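Local coordinates for structural protein (unclassified Rudivirus, PDB 6WQ0) that self-assembles with copies of itself into a helical, filamentous nucleocapsid that wraps around the viral DNA and holds it in the A-form, at residues 111-115 / 116-120; 61-65 / 66-70; 27-30 / 31-35. One frame throughout, in Å; residues are numbered along the deposited sequence.

Contact 1: 111-115 / 116-120. With nucleotides of chain A.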
ATOM      1  N   TYR C 111     -23.767  19.922 -89.092  1.00 23.42           N
ATOM      2  CA  TYR C 111     -22.516  19.192 -88.951  1.00 23.42           C
ATOM      3  C   TYR C 111     -22.020  18.593 -90.258  1.00 23.42           C
ATOM      4  O   TYR C 111     -21.056  17.822 -90.244  1.00 23.42           O
ATOM      5  CB  TYR C 111     -22.673  18.104 -87.887  1.00 23.42           C
ATOM      6  CG  TYR C 111     -23.058  18.668 -86.542  1.00 23.42           C
ATOM      7  CD1 TYR C 111     -22.341  19.711 -85.981  1.00 23.42           C
ATOM      8  CD2 TYR C 111     -24.148  18.177 -85.843  1.00 23.42           C
ATOM      9  CE1 TYR C 111     -22.684  20.236 -84.764  1.00 23.42           C
ATOM     10  CE2 TYR C 111     -24.500  18.699 -84.621  1.00 23.42           C
ATOM     11  CZ  TYR C 111     -23.763  19.732 -84.088  1.00 23.42           C
ATOM     12  OH  TYR C 111     -24.103  20.265 -82.870  1.00 23.42           O
ATOM     13  N   GLY C 112     -22.641  18.931 -91.383  1.00 24.75           N
ATOM     14  CA  GLY C 112     -22.158  18.467 -92.671  1.00 24.75           C
ATOM     15  C   GLY C 112     -22.187  16.968 -92.847  1.00 24.75           C
ATOM     16  O   GLY C 112     -21.324  16.416 -93.534  1.00 24.75           O
ATOM     17  N   ALA C 113     -23.156  16.293 -92.242  1.00 25.72           N
ATOM     18  CA  ALA C 113     -23.271  14.853 -92.372  1.00 25.72           C
ATOM     19  C   ALA C 113     -23.798  14.477 -93.751  1.00 25.72           C
ATOM     20  O   ALA C 113     -24.420  15.278 -94.451  1.00 25.72           O
ATOM     21  CB  ALA C 113     -24.187  14.292 -91.288  1.00 25.72           C
ATOM     22  N   ASN C 114     -23.539  13.238 -94.135  1.00 27.90           N
ATOM     23  CA  ASN C 114     -23.930  12.672 -95.420  1.00 27.90           C
ATOM     24  C   ASN C 114     -25.325  12.070 -95.316  1.00 27.90           C
ATOM     25  O   ASN C 114     -25.564  11.230 -94.442  1.00 27.90           O
ATOM     26  CB  ASN C 114     -22.941  11.599 -95.851  1.00 27.90           C
ATOM     27  CG  ASN C 114     -22.999  11.304 -97.334  1.00 27.90           C
ATOM     28  OD1 ASN C 114     -23.961  11.642 -98.014  1.00 27.90           O
ATOM     29  ND2 ASN C 114     -21.964  10.658 -97.840  1.00 27.90           N
ATOM     30  N   PRO C 115     -26.267  12.475 -96.171  1.00 28.83           N
ATOM     31  CA  PRO C 115     -27.610  11.876 -96.109  1.00 28.83           C
ATOM     32  C   PRO C 115     -27.623  10.372 -96.328  1.00 28.83           C
ATOM     33  O   PRO C 115     -28.433   9.671 -95.711  1.00 28.83           O
ATOM     34  CB  PRO C 115     -28.365  12.618 -97.219  1.00 28.83           C
ATOM     35  CG  PRO C 115     -27.646  13.903 -97.368  1.00 28.83           C
ATOM     36  CD  PRO C 115     -26.208  13.603 -97.115  1.00 28.83           C
ATOM     37  N   GLU C 116     -26.743   9.855 -97.187  1.00 29.78           N
ATOM     38  CA  GLU C 116     -26.719   8.423 -97.473  1.00 29.78           C
ATOM     39  C   GLU C 116     -26.324   7.610 -96.244  1.00 29.78           C
ATOM     40  O   GLU C 116     -26.975   6.610 -95.914  1.00 29.78           O
ATOM     41  CB  GLU C 116     -25.761   8.154 -98.629  1.00 29.78           C
ATOM     42  CG  GLU C 116     -25.685   6.708 -99.064  1.00 29.78           C
ATOM     43  CD  GLU C 116     -24.711   6.501-100.204  1.00 29.78           C
ATOM     44  OE1 GLU C 116     -24.077   7.489-100.630  1.00 29.78           O
ATOM     45  OE2 GLU C 116     -24.576   5.353-100.674  1.00 29.78           O
ATOM     46  N   ILE C 117     -25.264   8.023 -95.549  1.00 26.91           N
ATOM     47  CA  ILE C 117     -24.846   7.306 -94.351  1.00 26.91           C
ATOM     48  C   ILE C 117     -25.854   7.497 -93.225  1.00 26.91           C
ATOM     49  O   ILE C 117     -26.058   6.591 -92.411  1.00 26.91           O
ATOM     50  CB  ILE C 117     -23.432   7.746 -93.939  1.00 26.91           C
ATOM     51  CG1 ILE C 117     -22.529   7.807 -95.166  1.00 26.91           C
ATOM     52  CG2 ILE C 117     -22.853   6.793 -92.913  1.00 26.91           C
ATOM     53  CD1 ILE C 117     -21.093   8.067 -94.846  1.00 26.91           C
ATOM     54  N   LEU C 118     -26.503   8.659 -93.156  1.00 26.75           N
ATOM     55  CA  LEU C 118     -27.563   8.843 -92.170  1.00 26.75           C
ATOM     56  C   LEU C 118     -28.713   7.877 -92.419  1.00 26.75           C
ATOM     57  O   LEU C 118     -29.268   7.303 -91.474  1.00 26.75           O
ATOM     58  CB  LEU C 118     -28.057  10.288 -92.188  1.00 26.75           C
ATOM     59  CG  LEU C 118     -27.146  11.327 -91.538  1.00 26.75           C
ATOM     60  CD1 LEU C 118     -27.874  12.636 -91.384  1.00 26.75           C
ATOM     61  CD2 LEU C 118     -26.658  10.840 -90.197  1.00 26.75           C
ATOM     62  N   ASP C 119     -29.071   7.671 -93.688  1.00 28.23           N
ATOM     63  CA  ASP C 119     -30.098   6.691 -94.023  1.00 28.23           C
ATOM     64  C   ASP C 119     -29.662   5.281 -93.650  1.00 28.23           C
ATOM     65  O   ASP C 119     -30.464   4.497 -93.135  1.00 28.23           O
ATOM     66  CB  ASP C 119     -30.439   6.766 -95.508  1.00 28.23           C
ATOM     67  CG  ASP C 119     -31.069   8.078 -95.891  1.00 28.23           C
ATOM     68  OD1 ASP C 119     -31.259   8.926 -94.998  1.00 28.23           O
ATOM     69  OD2 ASP C 119     -31.375   8.268 -97.083  1.00 28.23           O
ATOM     70  N   ALA C 120     -28.396   4.940 -93.898  1.00 26.90           N
ATOM     71  CA  ALA C 120     -27.910   3.611 -93.535  1.00 26.90           C
ATOM     72  C   ALA C 120     -27.960   3.385 -92.027  1.00 26.90           C
ATOM     73  O   ALA C 120     -28.339   2.301 -91.562  1.00 26.90           O
ATOM     74  CB  ALA C 120     -26.491   3.408 -94.058  1.00 26.90           C
TER
ATOM     75  P    DA A 143     -19.490  21.119 -79.985  1.00 19.93           P
ATOM     76  OP1  DA A 143     -20.232  22.259 -80.540  1.00 19.93           O
ATOM     77  OP2  DA A 143     -19.005  21.152 -78.595  1.00 19.93           O
ATOM     78  O5'  DA A 143     -20.387  19.810 -80.140  1.00 19.93           O
ATOM     79  C5'  DA A 143     -21.519  19.820 -80.972  1.00 19.93           C
ATOM     80  C4'  DA A 143     -21.855  18.418 -81.430  1.00 19.93           C
ATOM     81  O4'  DA A 143     -20.638  17.679 -81.620  1.00 19.93           O
ATOM     82  C3'  DA A 143     -22.629  17.576 -80.443  1.00 19.93           C
ATOM     83  O3'  DA A 143     -24.003  17.865 -80.515  1.00 19.93           O
ATOM     84  C2'  DA A 143     -22.339  16.188 -80.970  1.00 19.93           C
ATOM     85  C1'  DA A 143     -20.874  16.314 -81.342  1.00 19.93           C
ATOM     86  N9   DA A 143     -19.977  15.882 -80.281  1.00 19.93           N
ATOM     87  C8   DA A 143     -19.403  16.649 -79.313  1.00 19.93           C
ATOM     88  N7   DA A 143     -18.647  15.974 -78.487  1.00 19.93           N
ATOM     89  C5   DA A 143     -18.730  14.678 -78.953  1.00 19.93           C
ATOM     90  C6   DA A 143     -18.158  13.473 -78.518  1.00 19.93           C
ATOM     91  N6   DA A 143     -17.342  13.381 -77.466  1.00 19.93           N
ATOM     92  N1   DA A 143     -18.454  12.356 -79.210  1.00 19.93           N
ATOM     93  C2   DA A 143     -19.270  12.448 -80.260  1.00 19.93           C
ATOM     94  N3   DA A 143     -19.865  13.518 -80.761  1.00 19.93           N
ATOM     95  C4   DA A 143     -19.549  14.610 -80.056  1.00 19.93           C
TER
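Asn-114 and Leu-118 are joined in the first turn of helix 115-126 by a backbone bond from Leu-118 N to Asn-114 O (3.0 Å), and Asp-119 N to Pro-115 O (2.9 Å) continues the helical pattern. Asn-114 is the N-cap. With its CG anti to the backbone N (chi1 -161°), its amide folds back beside the first turn, where OD1 accepts a weak capping bond from Glu-116 N at 3.4 Å. Asn-114 also lies against Ile-117, its CB and ND2 both 3.9 Å from Ile-117 CG1, and the two side chains cross at about a right angle. Leu-118 points back toward the loop, its CD1 4.0 Å from Ala-113 CB. Before the cap, Gly-112 leaves the preceding helix with positive phi, and Tyr-111 turns to the DNA, its OH 3.2 Å from C5' of DA143 of chain A and hydrogen-bonded to Tyr-106. Asp-119 has its charge partner elsewhere, in a salt bridge with Lys-104. This short loop joins helix 94-111 to helix 115-126. Leu-118 touches Tyr-76 and Tyr-79 of helix 71-89 as well as Tyr-107 and Val-108 of helix 94-111, while Ile-117 rests on Leu-63 of helix 50-64.

Contact 2: 61-65 / 66-70. With nucleotides of chain B.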
ATOM      1  N   ALA C  61     -20.344  -1.422 -87.432  1.00 23.12           N
ATOM      2  CA  ALA C  61     -20.371  -2.347 -88.562  1.00 23.12           C
ATOM      3  C   ALA C  61     -20.854  -1.660 -89.834  1.00 23.12           C
ATOM      4  O   ALA C  61     -20.344  -1.926 -90.926  1.00 23.12           O
ATOM      5  CB  ALA C  61     -21.255  -3.544 -88.230  1.00 23.12           C
ATOM      6  N   VAL C  62     -21.843  -0.775 -89.713  1.00 23.98           N
ATOM      7  CA  VAL C  62     -22.358  -0.078 -90.892  1.00 23.98           C
ATOM      8  C   VAL C  62     -21.330   0.913 -91.425  1.00 23.98           C
ATOM      9  O   VAL C  62     -21.144   1.048 -92.639  1.00 23.98           O
ATOM     10  CB  VAL C  62     -23.693   0.616 -90.567  1.00 23.98           C
ATOM     11  CG1 VAL C  62     -24.094   1.548 -91.688  1.00 23.98           C
ATOM     12  CG2 VAL C  62     -24.775  -0.409 -90.329  1.00 23.98           C
ATOM     13  N   LEU C  63     -20.642   1.617 -90.525  1.00 22.85           N
ATOM     14  CA  LEU C  63     -19.713   2.664 -90.934  1.00 22.85           C
ATOM     15  C   LEU C  63     -18.488   2.087 -91.626  1.00 22.85           C
ATOM     16  O   LEU C  63     -17.940   2.711 -92.537  1.00 22.85           O
ATOM     17  CB  LEU C  63     -19.288   3.495 -89.724  1.00 22.85           C
ATOM     18  CG  LEU C  63     -20.289   4.458 -89.087  1.00 22.85           C
ATOM     19  CD1 LEU C  63     -19.655   5.176 -87.911  1.00 22.85           C
ATOM     20  CD2 LEU C  63     -20.803   5.443 -90.108  1.00 22.85           C
ATOM     21  N   THR C  64     -18.036   0.904 -91.202  1.00 23.53           N
ATOM     22  CA  THR C  64     -16.879   0.297 -91.856  1.00 23.53           C
ATOM     23  C   THR C  64     -17.191  -0.127 -93.290  1.00 23.53           C
ATOM     24  O   THR C  64     -16.278  -0.234 -94.112  1.00 23.53           O
ATOM     25  CB  THR C  64     -16.374  -0.891 -91.038  1.00 23.53           C
ATOM     26  OG1 THR C  64     -16.276  -0.510 -89.664  1.00 23.53           O
ATOM     27  CG2 THR C  64     -15.002  -1.328 -91.506  1.00 23.53           C
ATOM     28  N   GLN C  65     -18.464  -0.364 -93.612  1.00 26.45           N
ATOM     29  CA  GLN C  65     -18.863  -0.660 -94.983  1.00 26.45           C
ATOM     30  C   GLN C  65     -18.915   0.575 -95.868  1.00 26.45           C
ATOM     31  O   GLN C  65     -19.105   0.436 -97.078  1.00 26.45           O
ATOM     32  CB  GLN C  65     -20.233  -1.329 -95.010  1.00 26.45           C
ATOM     33  CG  GLN C  65     -20.300  -2.663 -94.306  1.00 26.45           C
ATOM     34  CD  GLN C  65     -21.720  -3.175 -94.189  1.00 26.45           C
ATOM     35  OE1 GLN C  65     -22.660  -2.534 -94.653  1.00 26.45           O
ATOM     36  NE2 GLN C  65     -21.882  -4.334 -93.564  1.00 26.45           N
ATOM     37  N   TYR C  66     -18.765   1.767 -95.304  1.00 26.81           N
ATOM     38  CA  TYR C  66     -18.827   2.994 -96.075  1.00 26.81           C
ATOM     39  C   TYR C  66     -17.512   3.756 -96.106  1.00 26.81           C
ATOM     40  O   TYR C  66     -17.436   4.791 -96.776  1.00 26.81           O
ATOM     41  CB  TYR C  66     -19.935   3.911 -95.531  1.00 26.81           C
ATOM     42  CG  TYR C  66     -21.314   3.567 -96.051  1.00 26.81           C
ATOM     43  CD1 TYR C  66     -22.012   2.478 -95.558  1.00 26.81           C
ATOM     44  CD2 TYR C  66     -21.914   4.331 -97.037  1.00 26.81           C
ATOM     45  CE1 TYR C  66     -23.266   2.159 -96.033  1.00 26.81           C
ATOM     46  CE2 TYR C  66     -23.167   4.022 -97.515  1.00 26.81           C
ATOM     47  CZ  TYR C  66     -23.839   2.936 -97.009  1.00 26.81           C
ATOM     48  OH  TYR C  66     -25.090   2.624 -97.488  1.00 26.81           O
ATOM     49  N   GLY C  67     -16.483   3.285 -95.410  1.00 24.68           N
ATOM     50  CA  GLY C  67     -15.178   3.902 -95.473  1.00 24.68           C
ATOM     51  C   GLY C  67     -14.953   5.046 -94.519  1.00 24.68           C
ATOM     52  O   GLY C  67     -14.032   5.837 -94.737  1.00 24.68           O
ATOM     53  N   VAL C  68     -15.748   5.156 -93.465  1.00 22.94           N
ATOM     54  CA  VAL C  68     -15.662   6.279 -92.543  1.00 22.94           C
ATOM     55  C   VAL C  68     -14.656   5.949 -91.452  1.00 22.94           C
ATOM     56  O   VAL C  68     -14.732   4.889 -90.823  1.00 22.94           O
ATOM     57  CB  VAL C  68     -17.039   6.608 -91.945  1.00 22.94           C
ATOM     58  CG1 VAL C  68     -16.955   7.853 -91.105  1.00 22.94           C
ATOM     59  CG2 VAL C  68     -18.066   6.787 -93.043  1.00 22.94           C
ATOM     60  N   THR C  69     -13.710   6.860 -91.229  1.00 22.57           N
ATOM     61  CA  THR C  69     -12.654   6.681 -90.245  1.00 22.57           C
ATOM     62  C   THR C  69     -12.498   7.955 -89.428  1.00 22.57           C
ATOM     63  O   THR C  69     -12.909   9.036 -89.851  1.00 22.57           O
ATOM     64  CB  THR C  69     -11.316   6.322 -90.911  1.00 22.57           C
ATOM     65  OG1 THR C  69     -10.914   7.377 -91.789  1.00 22.57           O
ATOM     66  CG2 THR C  69     -11.436   5.047 -91.711  1.00 22.57           C
ATOM     67  N   GLY C  70     -11.924   7.810 -88.239  1.00 21.14           N
ATOM     68  CA  GLY C  70     -11.533   8.938 -87.429  1.00 21.14           C
ATOM     69  C   GLY C  70     -12.686   9.626 -86.737  1.00 21.14           C
ATOM     70  O   GLY C  70     -13.746   9.039 -86.514  1.00 21.14           O
TER
ATOM     71  P    DA B 160     -16.155   3.778 -83.537  1.00 19.27           P
ATOM     72  OP1  DA B 160     -16.736   4.086 -84.851  1.00 19.27           O
ATOM     73  OP2  DA B 160     -15.665   2.420 -83.281  1.00 19.27           O
ATOM     74  O5'  DA B 160     -15.015   4.846 -83.198  1.00 19.27           O
ATOM     75  C5'  DA B 160     -13.773   4.820 -83.860  1.00 19.27           C
ATOM     76  C4'  DA B 160     -13.263   6.228 -84.090  1.00 19.27           C
ATOM     77  O4'  DA B 160     -14.066   7.162 -83.357  1.00 19.27           O
ATOM     78  C3'  DA B 160     -11.865   6.489 -83.590  1.00 19.27           C
ATOM     79  O3'  DA B 160     -10.921   6.094 -84.557  1.00 19.27           O
ATOM     80  C2'  DA B 160     -11.852   8.006 -83.392  1.00 19.27           C
ATOM     81  C1'  DA B 160     -13.324   8.349 -83.169  1.00 19.27           C
ATOM     82  N9   DA B 160     -13.604   8.884 -81.840  1.00 19.27           N
ATOM     83  C8   DA B 160     -13.856   8.181 -80.703  1.00 19.27           C
ATOM     84  N7   DA B 160     -14.077   8.931 -79.657  1.00 19.27           N
ATOM     85  C5   DA B 160     -13.962  10.213 -80.141  1.00 19.27           C
ATOM     86  C6   DA B 160     -14.091  11.470 -79.530  1.00 19.27           C
ATOM     87  N6   DA B 160     -14.373  11.638 -78.240  1.00 19.27           N
ATOM     88  N1   DA B 160     -13.916  12.556 -80.300  1.00 19.27           N
ATOM     89  C2   DA B 160     -13.630  12.388 -81.591  1.00 19.27           C
ATOM     90  N3   DA B 160     -13.495  11.262 -82.276  1.00 19.27           N
ATOM     91  C4   DA B 160     -13.678  10.202 -81.485  1.00 19.27           C
TER
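Leu-63 and Tyr-66 meet where helix 50-64 gives way to a loop: Leu-63 O accepts from Tyr-66 N at 3.0 Å, the donor standing well above the carbonyl plane, and takes a second, weak bond from Val-68 N at 3.4 Å. One carbonyl thereby ties two points of the departing chain, and Gly-67 between them adopts a positive phi (86°). The CG of Tyr-66 is anti to the carbonyl carbon (chi1 -83°), which lays the ring back along the last turn, so that Val-62 O lies at the ring edge, 3.4 Å from CD1. Val-62 CG1 is a looser apolar neighbour, 4.5 Å from Tyr-66 CE1. Leu-63 CD2 and Val-68 CG2 make a separate apolar contact, 4.2 Å apart. Beyond Val-68 the loop runs to the DNA, where Gly-70 O is 3.4 Å from C1' of DA160 of chain B. Thr-64 OG1 is hydrogen-bonded to Ile-90 O of a neighbouring subunit. Leu-63 and Val-68 both pack on Ile-117 of helix 115-126, and Leu-63 also meets Arg-73 and Tyr-76 of helix 71-89.

Contact 3: 27-30 / 31-35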
ATOM      1  N   PRO C  27     -18.171  14.272 -45.768  1.00 15.55           N
ATOM      2  CA  PRO C  27     -17.991  12.819 -45.927  1.00 15.55           C
ATOM      3  C   PRO C  27     -19.261  12.030 -45.669  1.00 15.55           C
ATOM      4  O   PRO C  27     -19.615  11.143 -46.456  1.00 15.55           O
ATOM      5  CB  PRO C  27     -16.893  12.497 -44.905  1.00 15.55           C
ATOM      6  CG  PRO C  27     -16.226  13.784 -44.632  1.00 15.55           C
ATOM      7  CD  PRO C  27     -17.271  14.828 -44.748  1.00 15.55           C
ATOM      8  N   THR C  28     -19.971  12.345 -44.585  1.00 15.74           N
ATOM      9  CA  THR C  28     -21.165  11.588 -44.231  1.00 15.74           C
ATOM     10  C   THR C  28     -22.294  11.829 -45.222  1.00 15.74           C
ATOM     11  O   THR C  28     -22.988  10.887 -45.611  1.00 15.74           O
ATOM     12  CB  THR C  28     -21.606  11.944 -42.814  1.00 15.74           C
ATOM     13  OG1 THR C  28     -20.566  11.601 -41.891  1.00 15.74           O
ATOM     14  CG2 THR C  28     -22.870  11.189 -42.439  1.00 15.74           C
ATOM     15  N   VAL C  29     -22.484  13.073 -45.660  1.00 14.91           N
ATOM     16  CA  VAL C  29     -23.571  13.378 -46.588  1.00 14.91           C
ATOM     17  C   VAL C  29     -23.388  12.608 -47.891  1.00 14.91           C
ATOM     18  O   VAL C  29     -24.266  11.845 -48.315  1.00 14.91           O
ATOM     19  CB  VAL C  29     -23.661  14.895 -46.832  1.00 14.91           C
ATOM     20  CG1 VAL C  29     -24.675  15.199 -47.912  1.00 14.91           C
ATOM     21  CG2 VAL C  29     -24.032  15.608 -45.550  1.00 14.91           C
ATOM     22  N   ALA C  30     -22.242  12.801 -48.543  1.00 14.98           N
ATOM     23  CA  ALA C  30     -21.975  12.136 -49.814  1.00 14.98           C
ATOM     24  C   ALA C  30     -21.989  10.625 -49.658  1.00 14.98           C
ATOM     25  O   ALA C  30     -22.581   9.910 -50.476  1.00 14.98           O
ATOM     26  CB  ALA C  30     -20.633  12.606 -50.371  1.00 14.98           C
ATOM     27  N   SER C  31     -21.337  10.121 -48.610  1.00 15.25           N
ATOM     28  CA  SER C  31     -21.268   8.684 -48.386  1.00 15.25           C
ATOM     29  C   SER C  31     -22.657   8.080 -48.232  1.00 15.25           C
ATOM     30  O   SER C  31     -22.983   7.082 -48.881  1.00 15.25           O
ATOM     31  CB  SER C  31     -20.415   8.404 -47.152  1.00 15.25           C
ATOM     32  OG  SER C  31     -20.663   7.113 -46.638  1.00 15.25           O
ATOM     33  N   THR C  32     -23.494   8.675 -47.379  1.00 15.09           N
ATOM     34  CA  THR C  32     -24.832   8.150 -47.145  1.00 15.09           C
ATOM     35  C   THR C  32     -25.672   8.190 -48.413  1.00 15.09           C
ATOM     36  O   THR C  32     -26.333   7.206 -48.760  1.00 15.09           O
ATOM     37  CB  THR C  32     -25.509   8.941 -46.025  1.00 15.09           C
ATOM     38  OG1 THR C  32     -24.633   9.013 -44.898  1.00 15.09           O
ATOM     39  CG2 THR C  32     -26.799   8.278 -45.602  1.00 15.09           C
ATOM     40  N   ILE C  33     -25.643   9.314 -49.132  1.00 14.19           N
ATOM     41  CA  ILE C  33     -26.477   9.441 -50.324  1.00 14.19           C
ATOM     42  C   ILE C  33     -26.071   8.416 -51.375  1.00 14.19           C
ATOM     43  O   ILE C  33     -26.915   7.702 -51.931  1.00 14.19           O
ATOM     44  CB  ILE C  33     -26.416  10.875 -50.878  1.00 14.19           C
ATOM     45  CG1 ILE C  33     -26.984  11.865 -49.864  1.00 14.19           C
ATOM     46  CG2 ILE C  33     -27.187  10.983 -52.176  1.00 14.19           C
ATOM     47  CD1 ILE C  33     -27.064  13.271 -50.380  1.00 14.19           C
ATOM     48  N   LEU C  34     -24.771   8.317 -51.657  1.00 14.45           N
ATOM     49  CA  LEU C  34     -24.322   7.422 -52.717  1.00 14.45           C
ATOM     50  C   LEU C  34     -24.495   5.960 -52.328  1.00 14.45           C
ATOM     51  O   LEU C  34     -24.895   5.137 -53.159  1.00 14.45           O
ATOM     52  CB  LEU C  34     -22.870   7.731 -53.074  1.00 14.45           C
ATOM     53  CG  LEU C  34     -22.631   9.135 -53.632  1.00 14.45           C
ATOM     54  CD1 LEU C  34     -21.165   9.370 -53.903  1.00 14.45           C
ATOM     55  CD2 LEU C  34     -23.455   9.366 -54.881  1.00 14.45           C
ATOM     56  N   THR C  35     -24.214   5.615 -51.071  1.00 15.12           N
ATOM     57  CA  THR C  35     -24.420   4.245 -50.622  1.00 15.12           C
ATOM     58  C   THR C  35     -25.891   3.855 -50.689  1.00 15.12           C
ATOM     59  O   THR C  35     -26.222   2.715 -51.030  1.00 15.12           O
ATOM     60  CB  THR C  35     -23.872   4.083 -49.205  1.00 15.12           C
ATOM     61  OG1 THR C  35     -22.443   4.146 -49.240  1.00 15.12           O
ATOM     62  CG2 THR C  35     -24.286   2.759 -48.609  1.00 15.12           C
TER
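Thr-32 folds its side chain back onto Thr-28, one turn earlier in helix 27-48. From the backbone outward, its CB lies 3.2 Å from Thr-28 O. OG1, anti to the carbonyl carbon and beside the backbone N (chi1 -50°), then donates to that same oxygen at 2.6 Å and also passes 3.7 Å from Thr-28 CG2. The methyl CG2 branches the other way, anti to the backbone N. Thr-28 O therefore holds two donors of one residue, since Thr-32 N binds it as well at 2.9 Å; the amide and the hydroxyl reach it from opposite faces of its carbonyl plane. The two threonine side chains lie side by side and point the same way.

Val-29 and Ile-33 form an apolar pair next to it. They also run side by side, and Val-29 CG1 touches Ile-33 CD1 at 3.9 Å. Beneath them the backbone repeats the ordinary helical bond, with Ile-33 N to Val-29 O at 3.0 Å and Leu-34 N to Ala-30 O at 3.0 Å. Thr-35 adds a weak bond from OG1 to Ser-31 O, a second case of a hydroxyl turned back to the preceding turn.

Around this segment are two copies of the protein: Val-29 and Thr-32 pack reciprocally with Thr-32 and Val-29 of one neighbouring subunit, and Ala-30 meets Ala-30 of another. Ile-33 also rests on Phe-24 and on a DNA sugar. The chemistry implies that the hydroxyls of Thr-32 and, weakly, Thr-35 are engaged by carbonyls of their own helix; Thr-32 thus packs on a neighbouring subunit together with Val-29, while Ile-33 meets the DNA sugar.

Contacts 1 and 2 are neighbours, with centres 12 Å apart: the N-cap of helix 115-126 and the exit from helix 50-64 face each other, and Ile-117 CD1 meets Val-68 CG2 at 3.7 Å. Both are partly buried, with Glu-116, Gln-65 and Tyr-66 at the exposed side. Contact 3 stands apart, 45 Å from contact 1 and 44 Å from contact 2 between centres, on the opposite side of the chain's centre. All three approach DNA, contact 3 through Ile-33 on a sugar. It is also partly buried, but lies wholly within one helix, so regular backbone bonds dominate there, whereas an N-cap bond marks contact 1 and Gly-67, with positive phi, the helix exit in contact 2.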